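Local structure of methyltransferase 1 (Methanosarcina barkeri, 2I2X) at residues I47-V56 and M100-Y111. The protein carries a corrinoid prosthetic group that takes the methyl group of methanol in a reaction mediated by MtaB and yields it to coenzyme M through MtaA. Numbering follows the deposited sequence.
Sequences IFEGEEDDVV and MSADAMLEGIEY
Val56 lays its CG1 over one face of the Tyr111 ring, 4.0 Å from the ring centroid and displaced toward the rim at CE1 and CZ, a CH-pi contact in which the two side chains cross at about a right angle. With CG anti to the backbone N (chi1 -171°), Tyr111 brings its ring to the valine. One turn back along helix 95-113, the carboxylate of Glu107 meets the aliphatic part of Glu52: Glu107 OE2 lies 3.2 Å from Glu52 CB. The two carboxylates stay apart, OE1 of Glu52 being 5.1 Å from OE2 of Glu107, with their planes 70° to each other. An alanine in place of Glu107 would probably leave CB and CG of Glu52 without their cover on this side. Deeper in, the methyl of Ala104 sits against the backbone of Gly50, 3.8 Å from CB to C, with Val55 CG2 beside it. Gly50, in a Schellman motif at the end of helix 41-48, comes so close that a CB on it would clash with Met100 CB. The buried OG of Ser101 lies 2.6 Å from Ile47 O; this carbonyl and that of Asn97, one turn earlier, are both within reach of the single hydroxyl proton. Ile47 then packs CG1 against CB of Met105 at 3.9 Å, while Val84 of helix 72-89 touches both Ile47 and Ser101. The turn between helices 41-48 and 52-65 is thus seated on helix 95-113, the axes of 52-56 and 100-111 running 32° apart, an arrangement characteristic of the N-terminal helical bundle that accompanies the Rossmann-like cobalamin-binding domain in corrinoid proteins of this family.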
loop_
_atom_site.group_PDB
_atom_site.type_symbol
_atom_site.label_atom_id
_atom_site.label_comp_id
_atom_site.label_asym_id
_atom_site.label_seq_id
_atom_site.Cartn_x
_atom_site.Cartn_y
_atom_site.Cartn_z
ATOM N N ILE B 47 -38.352 -26.206 -3.826
ATOM C CA ILE B 47 -37.166 -25.644 -4.472
ATOM C C ILE B 47 -36.462 -24.613 -3.590
ATOM O O ILE B 47 -35.251 -24.711 -3.367
ATOM C CB ILE B 47 -37.455 -25.106 -5.909
ATOM C CG1 ILE B 47 -36.867 -26.042 -6.970
ATOM C CG2 ILE B 47 -36.812 -23.748 -6.146
ATOM C CD1 ILE B 47 -37.274 -27.484 -6.849
ATOM N N PHE B 48 -37.227 -23.654 -3.070
ATOM C CA PHE B 48 -36.691 -22.654 -2.150
ATOM C C PHE B 48 -35.970 -23.321 -0.977
ATOM O O PHE B 48 -34.822 -22.986 -0.682
ATOM C CB PHE B 48 -37.805 -21.730 -1.656
ATOM C CG PHE B 48 -37.401 -20.839 -0.511
ATOM C CD1 PHE B 48 -36.588 -19.732 -0.726
ATOM C CD2 PHE B 48 -37.846 -21.104 0.785
ATOM C CE1 PHE B 48 -36.229 -18.912 0.322
ATOM C CE2 PHE B 48 -37.483 -20.281 1.844
ATOM C CZ PHE B 48 -36.676 -19.186 1.610
ATOM N N GLU B 49 -36.639 -24.279 -0.338
ATOM C CA GLU B 49 -36.082 -24.981 0.815
ATOM C C GLU B 49 -34.906 -25.875 0.435
ATOM O O GLU B 49 -34.232 -26.412 1.307
ATOM C CB GLU B 49 -37.165 -25.788 1.536
ATOM C CG GLU B 49 -38.285 -24.929 2.138
ATOM C CD GLU B 49 -39.257 -25.716 3.006
ATOM O OE1 GLU B 49 -39.142 -26.955 3.066
ATOM O OE2 GLU B 49 -40.133 -25.101 3.639
ATOM N N GLY B 50 -34.665 -26.010 -0.872
ATOM C CA GLY B 50 -33.573 -26.822 -1.414
ATOM C C GLY B 50 -33.672 -28.270 -0.982
ATOM O O GLY B 50 -32.677 -28.887 -0.612
ATOM N N GLU B 51 -34.886 -28.804 -1.043
ATOM C CA GLU B 51 -35.219 -30.089 -0.444
ATOM C C GLU B 51 -35.674 -31.079 -1.530
ATOM O O GLU B 51 -36.867 -31.167 -1.839
ATOM C CB GLU B 51 -36.302 -29.874 0.628
ATOM C CG GLU B 51 -36.566 -31.063 1.537
ATOM C CD GLU B 51 -35.370 -31.426 2.396
ATOM O OE1 GLU B 51 -34.863 -32.566 2.259
ATOM O OE2 GLU B 51 -34.941 -30.572 3.203
ATOM N N GLU B 52 -34.721 -31.819 -2.102
ATOM C CA GLU B 52 -34.975 -32.650 -3.294
ATOM C C GLU B 52 -35.977 -33.801 -3.096
ATOM O O GLU B 52 -36.769 -34.097 -4.001
ATOM C CB GLU B 52 -33.668 -33.150 -3.934
ATOM C CG GLU B 52 -32.750 -33.963 -3.022
ATOM C CD GLU B 52 -31.891 -33.095 -2.120
ATOM O OE1 GLU B 52 -31.503 -31.974 -2.533
ATOM O OE2 GLU B 52 -31.605 -33.547 -0.991
ATOM N N ASP B 53 -35.950 -34.422 -1.915
ATOM C CA ASP B 53 -36.907 -35.474 -1.558
ATOM C C ASP B 53 -38.354 -35.031 -1.727
ATOM O O ASP B 53 -39.219 -35.829 -2.101
ATOM C CB ASP B 53 -36.685 -35.944 -0.118
ATOM C CG ASP B 53 -35.579 -36.979 -0.002
ATOM O OD1 ASP B 53 -35.007 -37.379 -1.042
ATOM O OD2 ASP B 53 -35.279 -37.390 1.138
ATOM N N ASP B 54 -38.609 -33.756 -1.445
ATOM C CA ASP B 54 -39.950 -33.200 -1.542
ATOM C C ASP B 54 -40.211 -32.623 -2.926
ATOM O O ASP B 54 -41.353 -32.343 -3.273
ATOM C CB ASP B 54 -40.176 -32.140 -0.459
ATOM C CG ASP B 54 -39.834 -32.642 0.942
ATOM O OD1 ASP B 54 -39.326 -33.783 1.076
ATOM O OD2 ASP B 54 -40.068 -31.883 1.913
ATOM N N VAL B 55 -39.156 -32.449 -3.717
ATOM C CA VAL B 55 -39.318 -31.956 -5.087
ATOM C C VAL B 55 -39.881 -33.046 -5.992
ATOM O O VAL B 55 -40.811 -32.796 -6.756
ATOM C CB VAL B 55 -38.003 -31.432 -5.693
ATOM C CG1 VAL B 55 -38.242 -30.908 -7.111
ATOM C CG2 VAL B 55 -37.415 -30.341 -4.824
ATOM N N VAL B 56 -39.300 -34.244 -5.900
ATOM C CA VAL B 56 -39.773 -35.431 -6.620
ATOM C C VAL B 56 -41.219 -35.780 -6.210
ATOM O O VAL B 56 -42.109 -35.873 -7.067
ATOM C CB VAL B 56 -38.802 -36.637 -6.410
ATOM C CG1 VAL B 56 -39.379 -37.932 -6.976
ATOM C CG2 VAL B 56 -37.445 -36.347 -7.040
ATOM N N MET B 100 -28.193 -24.834 -3.069
ATOM C CA MET B 100 -28.983 -25.960 -2.617
ATOM C C MET B 100 -30.271 -26.065 -3.416
ATOM O O MET B 100 -30.722 -27.165 -3.732
ATOM C CB MET B 100 -29.321 -25.806 -1.145
ATOM C CG MET B 100 -28.292 -26.370 -0.203
ATOM S SD MET B 100 -28.550 -25.701 1.453
ATOM C CE MET B 100 -30.205 -26.282 1.859
ATOM N N SER B 101 -30.847 -24.914 -3.739
ATOM C CA SER B 101 -32.033 -24.828 -4.568
ATOM C C SER B 101 -31.748 -25.279 -5.998
ATOM O O SER B 101 -32.597 -25.920 -6.630
ATOM C CB SER B 101 -32.596 -23.399 -4.548
ATOM O OG SER B 101 -33.168 -23.096 -3.282
ATOM N N ALA B 102 -30.563 -24.947 -6.502
ATOM C CA ALA B 102 -30.159 -25.332 -7.852
ATOM C C ALA B 102 -29.895 -26.835 -7.930
ATOM O O ALA B 102 -30.200 -27.464 -8.940
ATOM C CB ALA B 102 -28.935 -24.547 -8.291
ATOM N N ASP B 103 -29.318 -27.392 -6.862
ATOM C CA ASP B 103 -29.180 -28.841 -6.691
ATOM C C ASP B 103 -30.552 -29.502 -6.725
ATOM O O ASP B 103 -30.768 -30.469 -7.450
ATOM C CB ASP B 103 -28.516 -29.167 -5.354
ATOM C CG ASP B 103 -27.026 -28.957 -5.373
ATOM O OD1 ASP B 103 -26.466 -28.658 -6.449
ATOM O OD2 ASP B 103 -26.412 -29.098 -4.293
ATOM N N ALA B 104 -31.470 -28.971 -5.926
ATOM C CA ALA B 104 -32.823 -29.493 -5.840
ATOM C C ALA B 104 -33.559 -29.390 -7.176
ATOM O O ALA B 104 -34.270 -30.312 -7.560
ATOM C CB ALA B 104 -33.596 -28.779 -4.748
ATOM N N MET B 105 -33.359 -28.280 -7.884
ATOM C CA MET B 105 -34.031 -28.045 -9.162
ATOM C C MET B 105 -33.458 -28.890 -10.292
ATOM O O MET B 105 -34.211 -29.435 -11.094
ATOM C CB MET B 105 -33.960 -26.573 -9.540
ATOM C CG MET B 105 -34.572 -26.248 -10.885
ATOM S SD MET B 105 -33.598 -25.019 -11.773
ATOM C CE MET B 105 -32.025 -25.875 -11.962
ATOM N N LEU B 106 -32.132 -28.981 -10.366
ATOM C CA LEU B 106 -31.467 -29.832 -11.352
ATOM C C LEU B 106 -31.873 -31.305 -11.217
ATOM O O LEU B 106 -31.962 -32.022 -12.218
ATOM C CB LEU B 106 -29.944 -29.708 -11.242
ATOM C CG LEU B 106 -29.246 -28.559 -11.970
ATOM C CD1 LEU B 106 -27.926 -28.221 -11.279
ATOM C CD2 LEU B 106 -29.019 -28.902 -13.440
ATOM N N GLU B 107 -32.110 -31.743 -9.979
ATOM C CA GLU B 107 -32.524 -33.116 -9.705
ATOM C C GLU B 107 -34.007 -33.301 -10.027
ATOM O O GLU B 107 -34.516 -34.430 -10.076
ATOM C CB GLU B 107 -32.238 -33.485 -8.255
ATOM C CG GLU B 107 -31.720 -34.903 -8.098
ATOM C CD GLU B 107 -31.815 -35.404 -6.676
ATOM O OE1 GLU B 107 -30.775 -35.835 -6.129
ATOM O OE2 GLU B 107 -32.926 -35.359 -6.105
ATOM N N GLY B 108 -34.686 -32.173 -10.236
ATOM C CA GLY B 108 -36.058 -32.145 -10.703
ATOM C C GLY B 108 -36.087 -32.194 -12.215
ATOM O O GLY B 108 -36.880 -32.939 -12.797
ATOM N N ILE B 109 -35.220 -31.406 -12.851
ATOM C CA ILE B 109 -35.120 -31.383 -14.314
ATOM C C ILE B 109 -34.847 -32.784 -14.891
ATOM O O ILE B 109 -35.492 -33.187 -15.858
ATOM C CB ILE B 109 -34.102 -30.310 -14.836
ATOM C CG1 ILE B 109 -34.753 -28.916 -14.839
ATOM C CG2 ILE B 109 -33.576 -30.662 -16.241
ATOM C CD1 ILE B 109 -33.890 -27.792 -15.422
ATOM N N GLU B 110 -33.931 -33.532 -14.283
ATOM C CA GLU B 110 -33.624 -34.899 -14.745
ATOM C C GLU B 110 -34.665 -35.969 -14.338
ATOM O O GLU B 110 -34.634 -37.093 -14.855
ATOM C CB GLU B 110 -32.209 -35.324 -14.336
ATOM C CG GLU B 110 -31.910 -35.125 -12.861
ATOM C CD GLU B 110 -31.022 -36.201 -12.277
ATOM O OE1 GLU B 110 -30.544 -36.011 -11.135
ATOM O OE2 GLU B 110 -30.807 -37.235 -12.949
ATOM N N TYR B 111 -35.571 -35.633 -13.419
ATOM C CA TYR B 111 -36.715 -36.508 -13.143
ATOM C C TYR B 111 -37.822 -36.260 -14.181
ATOM O O TYR B 111 -38.652 -37.135 -14.445
ATOM C CB TYR B 111 -37.241 -36.340 -11.706
ATOM C CG TYR B 111 -38.282 -37.381 -11.307
ATOM C CD1 TYR B 111 -37.894 -38.617 -10.766
ATOM C CD2 TYR B 111 -39.654 -37.133 -11.477
ATOM C CE1 TYR B 111 -38.843 -39.578 -10.406
ATOM C CE2 TYR B 111 -40.611 -38.087 -11.120
ATOM C CZ TYR B 111 -40.198 -39.304 -10.586
ATOM O OH TYR B 111 -41.137 -40.247 -10.238
#